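PDB 6HCP: BauA from Acinetobacter baumannii, which probably carries ferric preacinetobactin across the outer membrane as a TonB-dependent siderophore receptor. Local coordinates for residues 179-193 / 204-216. Sequence-based numbering, arbitrary orientation. Where two conformers were deposited one is given.
Sequences TYMSDAQFGGHVDVG and VRINGMYRDGDAA. With C8E ((hydroxyethyloxy)tri(ethyloxy)octane), chain B; C8E ((hydroxyethyloxy)tri(ethyloxy)octane), chain C.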
ATOM      1  N   THR A 179     -19.858  10.568  -1.967  1.00 30.02           N
ATOM      2  CA  THR A 179     -18.782   9.817  -2.601  1.00 31.64           C
ATOM      3  C   THR A 179     -17.457  10.552  -2.408  1.00 26.06           C
ATOM      4  O   THR A 179     -17.361  11.782  -2.503  1.00 27.87           O
ATOM      5  CB  THR A 179     -19.060   9.519  -4.092  1.00 29.23           C
ATOM      6  OG1 THR A 179     -19.077  10.704  -4.885  1.00 30.38           O
ATOM      7  CG2 THR A 179     -20.368   8.801  -4.307  1.00 34.06           C
ATOM      8  N   TYR A 180     -16.410   9.726  -2.352  1.00 28.50           N
ATOM      9  CA  TYR A 180     -15.033  10.130  -2.454  1.00 29.57           C
ATOM     10  C   TYR A 180     -14.324   9.182  -3.438  1.00 25.77           C
ATOM     11  O   TYR A 180     -14.562   7.973  -3.444  1.00 26.63           O
ATOM     12  CB  TYR A 180     -14.370  10.084  -1.069  1.00 29.10           C
ATOM     13  CG  TYR A 180     -12.871  10.021  -1.079  1.00 24.16           C
ATOM     14  CD1 TYR A 180     -12.091  11.160  -1.114  1.00 27.00           C
ATOM     15  CD2 TYR A 180     -12.226   8.800  -1.083  1.00 27.19           C
ATOM     16  CE1 TYR A 180     -10.707  11.085  -1.141  1.00 27.52           C
ATOM     17  CE2 TYR A 180     -10.848   8.708  -1.107  1.00 28.70           C
ATOM     18  CZ  TYR A 180     -10.083   9.855  -1.109  1.00 27.20           C
ATOM     19  OH  TYR A 180      -8.722   9.705  -1.160  1.00 30.76           O
ATOM     20  N   MET A 181     -13.413   9.763  -4.214  1.00 26.37           N
ATOM     21  CA  MET A 181     -12.456   9.003  -4.970  1.00 26.93           C
ATOM     22  C   MET A 181     -11.106   9.704  -4.846  1.00 22.11           C
ATOM     23  O   MET A 181     -11.020  10.921  -4.888  1.00 26.09           O
ATOM     24  CB  MET A 181     -12.861   8.884  -6.449  1.00 25.06           C
ATOM     25  CG  MET A 181     -11.829   8.155  -7.292  1.00 27.07           C
ATOM     26  SD  MET A 181     -12.448   7.729  -8.970  1.00 30.16           S
ATOM     27  CE  MET A 181     -12.877   9.323  -9.652  1.00 31.08           C
ATOM     28  N   SER A 182     -10.048   8.922  -4.636  1.00 24.41           N
ATOM     29  CA  SER A 182      -8.711   9.493  -4.493  1.00 26.28           C
ATOM     30  C   SER A 182      -8.317  10.213  -5.782  1.00 28.40           C
ATOM     31  O   SER A 182      -8.794   9.847  -6.870  1.00 28.08           O
ATOM     32  CB  SER A 182      -7.718   8.422  -4.108  1.00 28.28           C
ATOM     33  OG  SER A 182      -7.611   7.411  -5.097  1.00 25.85           O
ATOM     34  N   ASP A 183      -7.539  11.298  -5.674  1.00 28.25           N
ATOM     35  CA  ASP A 183      -6.962  11.820  -4.436  1.00 28.17           C
ATOM     36  C   ASP A 183      -7.940  12.739  -3.682  1.00 33.94           C
ATOM     37  O   ASP A 183      -7.782  12.937  -2.469  1.00 34.04           O
ATOM     38  CB  ASP A 183      -5.686  12.605  -4.737  1.00 27.58           C
ATOM     39  CG  ASP A 183      -4.475  11.741  -5.021  1.00 31.22           C
ATOM     40  OD1 ASP A 183      -4.517  10.583  -4.628  1.00 31.20           O
ATOM     41  OD2 ASP A 183      -3.502  12.265  -5.601  1.00 35.38           O
ATOM     42  N   ALA A 184      -8.792  13.487  -4.389  1.00 26.75           N
ATOM     43  CA  ALA A 184      -9.639  14.493  -3.710  1.00 29.80           C
ATOM     44  C   ALA A 184     -10.936  14.779  -4.475  1.00 25.48           C
ATOM     45  O   ALA A 184     -11.338  15.935  -4.605  1.00 29.90           O
ATOM     46  CB  ALA A 184      -8.848  15.764  -3.472  1.00 29.76           C
ATOM     47  N   GLN A 185     -11.572  13.732  -5.008  1.00 27.59           N
ATOM     48  CA  GLN A 185     -12.835  13.918  -5.709  1.00 27.45           C
ATOM     49  C   GLN A 185     -13.988  13.653  -4.744  1.00 25.50           C
ATOM     50  O   GLN A 185     -14.122  12.565  -4.219  1.00 27.86           O
ATOM     51  CB  GLN A 185     -12.987  12.987  -6.913  1.00 26.81           C
ATOM     52  CG  GLN A 185     -14.120  13.449  -7.818  1.00 27.44           C
ATOM     53  CD  GLN A 185     -14.667  12.359  -8.701  1.00 32.06           C
ATOM     54  OE1 GLN A 185     -15.063  11.300  -8.219  1.00 28.18           O
ATOM     55  NE2 GLN A 185     -14.754  12.658  -9.995  1.00 27.50           N
ATOM     56  N   PHE A 186     -14.836  14.664  -4.556  1.00 29.73           N
ATOM     57  CA  PHE A 186     -15.980  14.534  -3.688  1.00 30.49           C
ATOM     58  C   PHE A 186     -17.256  14.704  -4.504  1.00 26.48           C
ATOM     59  O   PHE A 186     -17.318  15.553  -5.377  1.00 28.90           O
ATOM     60  CB  PHE A 186     -15.952  15.591  -2.584  1.00 29.38           C
ATOM     61  CG  PHE A 186     -14.819  15.383  -1.616  1.00 28.47           C
ATOM     62  CD1 PHE A 186     -14.941  14.464  -0.584  1.00 35.33           C
ATOM     63  CD2 PHE A 186     -13.618  16.031  -1.801  1.00 31.00           C
ATOM     64  CE1 PHE A 186     -13.870  14.215   0.263  1.00 40.95           C
ATOM     65  CE2 PHE A 186     -12.572  15.829  -0.913  1.00 36.82           C
ATOM     66  CZ  PHE A 186     -12.689  14.897   0.085  1.00 31.79           C
ATOM     67  N   GLY A 187     -18.310  14.016  -4.079  1.00 28.61           N
ATOM     68  CA  GLY A 187     -19.573  14.149  -4.778  1.00 31.02           C
ATOM     69  C   GLY A 187     -20.747  13.717  -3.943  1.00 31.25           C
ATOM     70  O   GLY A 187     -20.620  13.249  -2.801  1.00 28.51           O
ATOM     71  N   GLY A 188     -21.919  13.844  -4.557  1.00 32.93           N
ATOM     72  CA  GLY A 188     -23.113  13.320  -3.980  1.00 30.90           C
ATOM     73  C   GLY A 188     -24.110  12.966  -5.056  1.00 32.70           C
ATOM     74  O   GLY A 188     -24.063  13.524  -6.169  1.00 29.92           O
ATOM     75  N   HIS A 189     -25.062  12.127  -4.663  1.00 31.08           N
ATOM     76  CA  HIS A 189     -26.080  11.613  -5.537  1.00 32.43           C
ATOM     77  C   HIS A 189     -27.382  11.485  -4.747  1.00 34.46           C
ATOM     78  O   HIS A 189     -27.424  10.802  -3.725  1.00 35.34           O
ATOM     79  CB  HIS A 189     -25.631  10.253  -6.096  1.00 34.10           C
ATOM     80  CG  HIS A 189     -26.702   9.503  -6.810  1.00 33.40           C
ATOM     81  ND1 HIS A 189     -26.751   8.126  -6.813  1.00 32.18           N
ATOM     82  CD2 HIS A 189     -27.718   9.933  -7.600  1.00 31.61           C
ATOM     83  CE1 HIS A 189     -27.787   7.724  -7.535  1.00 33.14           C
ATOM     84  NE2 HIS A 189     -28.357   8.821  -8.074  1.00 32.94           N
ATOM     85  N   VAL A 190     -28.429  12.145  -5.248  0.50 30.24           N
ATOM     86  CA  VAL A 190     -29.772  12.034  -4.715  0.50 33.49           C
ATOM     87  C   VAL A 190     -30.635  11.248  -5.704  0.50 35.36           C
ATOM     88  O   VAL A 190     -30.553  11.466  -6.914  0.50 33.36           O
ATOM     89  CB  VAL A 190     -30.365  13.427  -4.449  0.50 34.05           C
ATOM     90  CG1 VAL A 190     -31.870  13.366  -4.242  0.50 39.58           C
ATOM     91  CG2 VAL A 190     -29.674  14.101  -3.275  0.50 27.78           C
ATOM     92  N   ASP A 191     -31.411  10.304  -5.161  1.00 32.51           N
ATOM     93  CA  ASP A 191     -32.316   9.460  -5.913  1.00 34.16           C
ATOM     94  C   ASP A 191     -33.666   9.472  -5.181  1.00 39.34           C
ATOM     95  O   ASP A 191     -33.739   9.038  -4.028  1.00 32.26           O
ATOM     96  CB  ASP A 191     -31.770   8.035  -6.031  1.00 32.96           C
ATOM     97  CG  ASP A 191     -32.547   7.137  -6.982  1.00 38.61           C
ATOM     98  OD1 ASP A 191     -33.542   7.625  -7.578  1.00 38.99           O
ATOM     99  OD2 ASP A 191     -32.137   5.969  -7.157  1.00 34.55           O
ATOM    100  N   VAL A 192     -34.705  10.022  -5.821  1.00 34.87           N
ATOM    101  CA  VAL A 192     -36.025  10.174  -5.164  1.00 34.98           C
ATOM    102  C   VAL A 192     -37.126   9.695  -6.109  1.00 36.86           C
ATOM    103  O   VAL A 192     -37.090   9.981  -7.306  1.00 35.31           O
ATOM    104  CB  VAL A 192     -36.279  11.632  -4.733  1.00 41.48           C
ATOM    105  CG1 VAL A 192     -35.246  12.116  -3.734  1.00 47.41           C
ATOM    106  CG2 VAL A 192     -36.354  12.580  -5.912  1.00 49.64           C
ATOM    107  N   GLY A 193     -38.075   8.932  -5.564  1.00 35.03           N
ATOM    108  CA  GLY A 193     -39.217   8.473  -6.326  1.00 34.25           C
ATOM    109  C   GLY A 193     -40.507   8.533  -5.519  1.00 42.18           C
ATOM    110  O   GLY A 193     -40.507   8.351  -4.298  1.00 37.17           O
ATOM    111  N   VAL A 204     -42.956   9.359 -10.773  1.00 33.63           N
ATOM    112  CA  VAL A 204     -41.896  10.329 -10.975  1.00 33.46           C
ATOM    113  C   VAL A 204     -40.636   9.818 -10.254  1.00 39.75           C
ATOM    114  O   VAL A 204     -40.679   9.493  -9.053  1.00 35.23           O
ATOM    115  CB  VAL A 204     -42.299  11.709 -10.441  1.00 39.46           C
ATOM    116  CG1 VAL A 204     -41.175  12.703 -10.620  1.00 32.79           C
ATOM    117  CG2 VAL A 204     -43.594  12.221 -11.066  1.00 41.57           C
ATOM    118  N   ARG A 205     -39.517   9.765 -10.979  1.00 33.42           N
ATOM    119  CA  ARG A 205     -38.213   9.337 -10.398  1.00 31.88           C
ATOM    120  C   ARG A 205     -37.122  10.316 -10.849  1.00 33.32           C
ATOM    121  O   ARG A 205     -36.960  10.578 -12.029  1.00 35.49           O
ATOM    122  CB  ARG A 205     -37.937   7.882 -10.797  1.00 37.02           C
ATOM    123  CG  ARG A 205     -36.629   7.318 -10.255  1.00 36.77           C
ATOM    124  CD  ARG A 205     -36.817   6.411  -9.064  1.00 39.68           C
ATOM    125  NE  ARG A 205     -35.562   5.839  -8.604  1.00 31.97           N
ATOM    126  CZ  ARG A 205     -35.320   4.547  -8.532  1.00 32.53           C
ATOM    127  NH1 ARG A 205     -36.191   3.681  -9.016  1.00 32.24           N
ATOM    128  NH2 ARG A 205     -34.195   4.121  -7.977  1.00 33.16           N
ATOM    129  N   ILE A 206     -36.418  10.917  -9.887  1.00 28.65           N
ATOM    130  CA  ILE A 206     -35.482  11.972 -10.164  1.00 29.55           C
ATOM    131  C   ILE A 206     -34.112  11.564  -9.599  1.00 31.99           C
ATOM    132  O   ILE A 206     -34.028  11.136  -8.463  1.00 32.47           O
ATOM    133  CB  ILE A 206     -35.966  13.305  -9.557  1.00 34.63           C
ATOM    134  CG1 ILE A 206     -37.337  13.724 -10.096  1.00 43.29           C
ATOM    135  CG2 ILE A 206     -34.957  14.401  -9.782  1.00 33.72           C
ATOM    136  CD1 ILE A 206     -37.966  14.841  -9.298  1.00 45.56           C
ATOM    137  N   ASN A 207     -33.051  11.755 -10.391  1.00 30.93           N
ATOM    138  CA  ASN A 207     -31.694  11.553  -9.912  1.00 31.32           C
ATOM    139  C   ASN A 207     -30.905  12.826 -10.172  1.00 31.78           C
ATOM    140  O   ASN A 207     -31.041  13.449 -11.231  1.00 32.37           O
ATOM    141  CB  ASN A 207     -31.035  10.329 -10.556  1.00 33.52           C
ATOM    142  CG  ASN A 207     -31.524   9.021  -9.992  1.00 33.82           C
ATOM    143  OD1 ASN A 207     -30.868   8.426  -9.136  1.00 36.00           O
ATOM    144  ND2 ASN A 207     -32.682   8.568 -10.456  1.00 32.83           N
ATOM    145  N   GLY A 208     -30.081  13.211  -9.192  1.00 28.43           N
ATOM    146  CA  GLY A 208     -29.151  14.295  -9.338  1.00 30.85           C
ATOM    147  C   GLY A 208     -27.798  13.914  -8.754  1.00 29.38           C
ATOM    148  O   GLY A 208     -27.735  13.264  -7.726  1.00 34.11           O
ATOM    149  N   MET A 209     -26.729  14.174  -9.509  1.00 31.81           N
ATOM    150  CA  MET A 209     -25.377  13.782  -9.105  1.00 27.93           C
ATOM    151  C   MET A 209     -24.402  14.878  -9.517  1.00 28.47           C
ATOM    152  O   MET A 209     -24.556  15.566 -10.542  1.00 29.14           O
ATOM    153  CB  MET A 209     -25.004  12.431  -9.722  1.00 29.45           C
ATOM    154  CG  MET A 209     -23.554  11.978  -9.467  1.00 26.57           C
ATOM    155  SD  MET A 209     -22.394  12.801 -10.554  1.00 32.12           S
ATOM    156  CE  MET A 209     -22.765  12.038 -12.140  1.00 30.01           C
ATOM    157  N   TYR A 210     -23.454  15.145  -8.620  1.00 27.66           N
ATOM    158  CA  TYR A 210     -22.366  16.043  -8.904  1.00 28.70           C
ATOM    159  C   TYR A 210     -21.123  15.462  -8.235  1.00 33.08           C
ATOM    160  O   TYR A 210     -21.192  15.042  -7.103  1.00 32.63           O
ATOM    161  CB  TYR A 210     -22.622  17.460  -8.372  1.00 36.33           C
ATOM    162  CG  TYR A 210     -21.510  18.440  -8.645  1.00 36.14           C
ATOM    163  CD1 TYR A 210     -21.204  18.798  -9.943  1.00 45.08           C
ATOM    164  CD2 TYR A 210     -20.703  18.951  -7.638  1.00 48.70           C
ATOM    165  CE1 TYR A 210     -20.152  19.640 -10.245  1.00 42.62           C
ATOM    166  CE2 TYR A 210     -19.635  19.791  -7.924  1.00 50.93           C
ATOM    167  CZ  TYR A 210     -19.379  20.166  -9.233  1.00 47.78           C
ATOM    168  OH  TYR A 210     -18.343  20.986  -9.591  1.00 57.22           O
ATOM    169  N   ARG A 211     -20.000  15.468  -8.942  1.00 26.31           N
ATOM    170  CA  ARG A 211     -18.739  15.212  -8.281  1.00 29.92           C
ATOM    171  C   ARG A 211     -17.635  15.983  -8.984  1.00 28.20           C
ATOM    172  O   ARG A 211     -17.722  16.293 -10.175  1.00 29.95           O
ATOM    173  CB  ARG A 211     -18.466  13.711  -8.151  1.00 36.88           C
ATOM    174  CG  ARG A 211     -18.425  12.943  -9.449  1.00 38.07           C
ATOM    175  CD  ARG A 211     -18.272  11.459  -9.161  1.00 37.11           C
ATOM    176  NE  ARG A 211     -18.367  10.776 -10.426  1.00 34.10           N
ATOM    177  CZ  ARG A 211     -19.460  10.177 -10.885  1.00 33.58           C
ATOM    178  NH1 ARG A 211     -19.452   9.709 -12.123  1.00 34.14           N
ATOM    179  NH2 ARG A 211     -20.477   9.932 -10.072  1.00 33.28           N
ATOM    180  N   ASP A 212     -16.595  16.330  -8.214  1.00 26.29           N
ATOM    181  CA  ASP A 212     -15.545  17.147  -8.747  1.00 26.62           C
ATOM    182  C   ASP A 212     -14.316  17.001  -7.857  1.00 29.99           C
ATOM    183  O   ASP A 212     -14.440  16.867  -6.639  1.00 28.13           O
ATOM    184  CB  ASP A 212     -15.984  18.621  -8.796  1.00 33.59           C
ATOM    185  CG  ASP A 212     -15.007  19.563  -9.475  1.00 43.62           C
ATOM    186  OD1 ASP A 212     -14.511  19.209 -10.558  1.00 47.70           O
ATOM    187  OD2 ASP A 212     -14.635  20.570  -8.828  1.00 60.01           O
ATOM    188  N   GLY A 213     -13.140  17.083  -8.481  1.00 27.58           N
ATOM    189  CA  GLY A 213     -11.880  17.177  -7.771  1.00 30.26           C
ATOM    190  C   GLY A 213     -10.799  16.319  -8.397  1.00 33.15           C
ATOM    191  O   GLY A 213     -11.034  15.565  -9.353  1.00 27.49           O
ATOM    192  N   ASP A 214      -9.621  16.373  -7.775  1.00 28.95           N
ATOM    193  CA  ASP A 214      -8.448  15.647  -8.192  1.00 30.56           C
ATOM    194  C   ASP A 214      -8.727  14.153  -8.194  1.00 27.85           C
ATOM    195  O   ASP A 214      -9.232  13.601  -7.224  1.00 30.24           O
ATOM    196  CB  ASP A 214      -7.276  15.915  -7.247  1.00 34.07           C
ATOM    197  CG  ASP A 214      -6.748  17.325  -7.332  1.00 43.08           C
ATOM    198  OD1 ASP A 214      -7.046  17.995  -8.329  1.00 50.99           O
ATOM    199  OD2 ASP A 214      -5.918  17.670  -6.489  1.00 56.82           O
ATOM    200  N   ALA A 215      -8.292  13.498  -9.267  1.00 28.61           N
ATOM    201  CA  ALA A 215      -8.459  12.052  -9.427  1.00 28.88           C
ATOM    202  C   ALA A 215      -7.135  11.368  -9.080  1.00 28.94           C
ATOM    203  O   ALA A 215      -6.258  11.982  -8.456  1.00 29.03           O
ATOM    204  CB  ALA A 215      -8.881  11.724 -10.851  1.00 36.62           C
ATOM    205  N   ALA A 216      -6.994  10.097  -9.487  1.00 26.68           N
ATOM    206  CA  ALA A 216      -5.894   9.270  -8.995  1.00 26.55           C
ATOM    207  C   ALA A 216      -4.640   9.461  -9.841  1.00 31.43           C
ATOM    208  O   ALA A 216      -3.537   9.149  -9.414  1.00 29.94           O
ATOM    209  CB  ALA A 216      -6.309   7.832  -8.940  1.00 29.75           C
TER
HETATM  210  C1  C8E B 832     -24.939  20.656 -16.204  1.00 63.09           C
HETATM  211  C2  C8E B 832     -25.378  19.214 -16.057  1.00 54.76           C
HETATM  212  C3  C8E B 832     -26.526  19.021 -15.066  1.00 58.54           C
HETATM  213  C4  C8E B 832     -26.220  19.614 -13.692  1.00 76.31           C
HETATM  214  C5  C8E B 832     -27.196  19.110 -12.628  1.00 66.99           C
HETATM  215  C6  C8E B 832     -26.563  19.130 -11.241  1.00 68.21           C
HETATM  216  C7  C8E B 832     -27.420  18.414 -10.204  1.00 64.49           C
HETATM  217  C8  C8E B 832     -26.788  18.524  -8.817  1.00 69.01           C
HETATM  218  O9  C8E B 832     -27.166  17.413  -7.995  1.00 64.88           O
HETATM  219  C10 C8E B 832     -26.565  17.416  -6.701  1.00 52.56           C
HETATM  220  C11 C8E B 832     -27.333  16.472  -5.801  1.00 60.95           C
HETATM  221  O12 C8E B 832     -26.442  15.896  -4.856  1.00 65.30           O
HETATM  222  C1  C8E C 831     -16.568  15.926   5.116  1.00 66.18           C
HETATM  223  C2  C8E C 831     -15.080  15.994   4.859  1.00 61.27           C
HETATM  224  C3  C8E C 831     -14.755  16.199   3.380  1.00 57.64           C
HETATM  225  C4  C8E C 831     -15.608  17.291   2.760  1.00 57.50           C
HETATM  226  C5  C8E C 831     -14.995  17.860   1.490  1.00 58.21           C
HETATM  227  C6  C8E C 831     -15.887  18.964   0.939  1.00 66.23           C
HETATM  228  C7  C8E C 831     -15.602  19.311  -0.522  1.00 71.16           C
HETATM  229  C8  C8E C 831     -14.168  19.789  -0.702  1.00 82.17           C
HETATM  230  O9  C8E C 831     -14.143  21.105  -1.254  1.00106.59           O
HETATM  231  O   HOH W   1     -21.103  10.810  -7.051  1.00 42.21           O
HETATM  232  O   HOH W   2      -2.352  11.482  -8.245  1.00 56.82           O
HETATM  233  O   HOH W   3      -9.532  18.438  -5.600  1.00 36.58           O
HETATM  234  O   HOH W   4     -16.121  11.111 -11.942  1.00 44.10           O
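Asp191 and Arg205 meet through a two-pronged salt bridge: NE and NH2 of Arg205 lie 2.9 Å from OD1 and OD2 of Asp191, respectively. Both oxygens are met on their syn sides, with carboxylate and guanidinium planes 19° apart; the bend at chi2 (102°) swings the guanidinium over towards strand 184-193, edge-on to the carboxylate. Lys166 also pairs with Asp191. Diagonally across the next step of the register, NE2 of His189 donates at 2.8 Å to OD1 of Asn207, which sits opposite Asp191; the bond lies in the amide plane on a lone pair, ring and amide nearly coplanar. The extended Gln185 lays its amide against the aliphatic part of Arg211, OE1 of Gln185 being 3.3 Å from CD of Arg211, and a water accepts from Gln185 NE2 and Arg211 NE. Lys222 O also holds that amide. On the face of Phe186, Val192 and Ile206, CG2 of Val192 rests 3.7 Å from CB of Ile206, and C5 of the chain C detergent sits over the Phe186 ring centre. Paired backbone bonds and axes at 172° define an antiparallel hairpin of the TonB-dependent receptor barrel, its Arg211 bound by plug residues Ser131 and Glu133, its detergent-covered face consistent with the lipid-facing side.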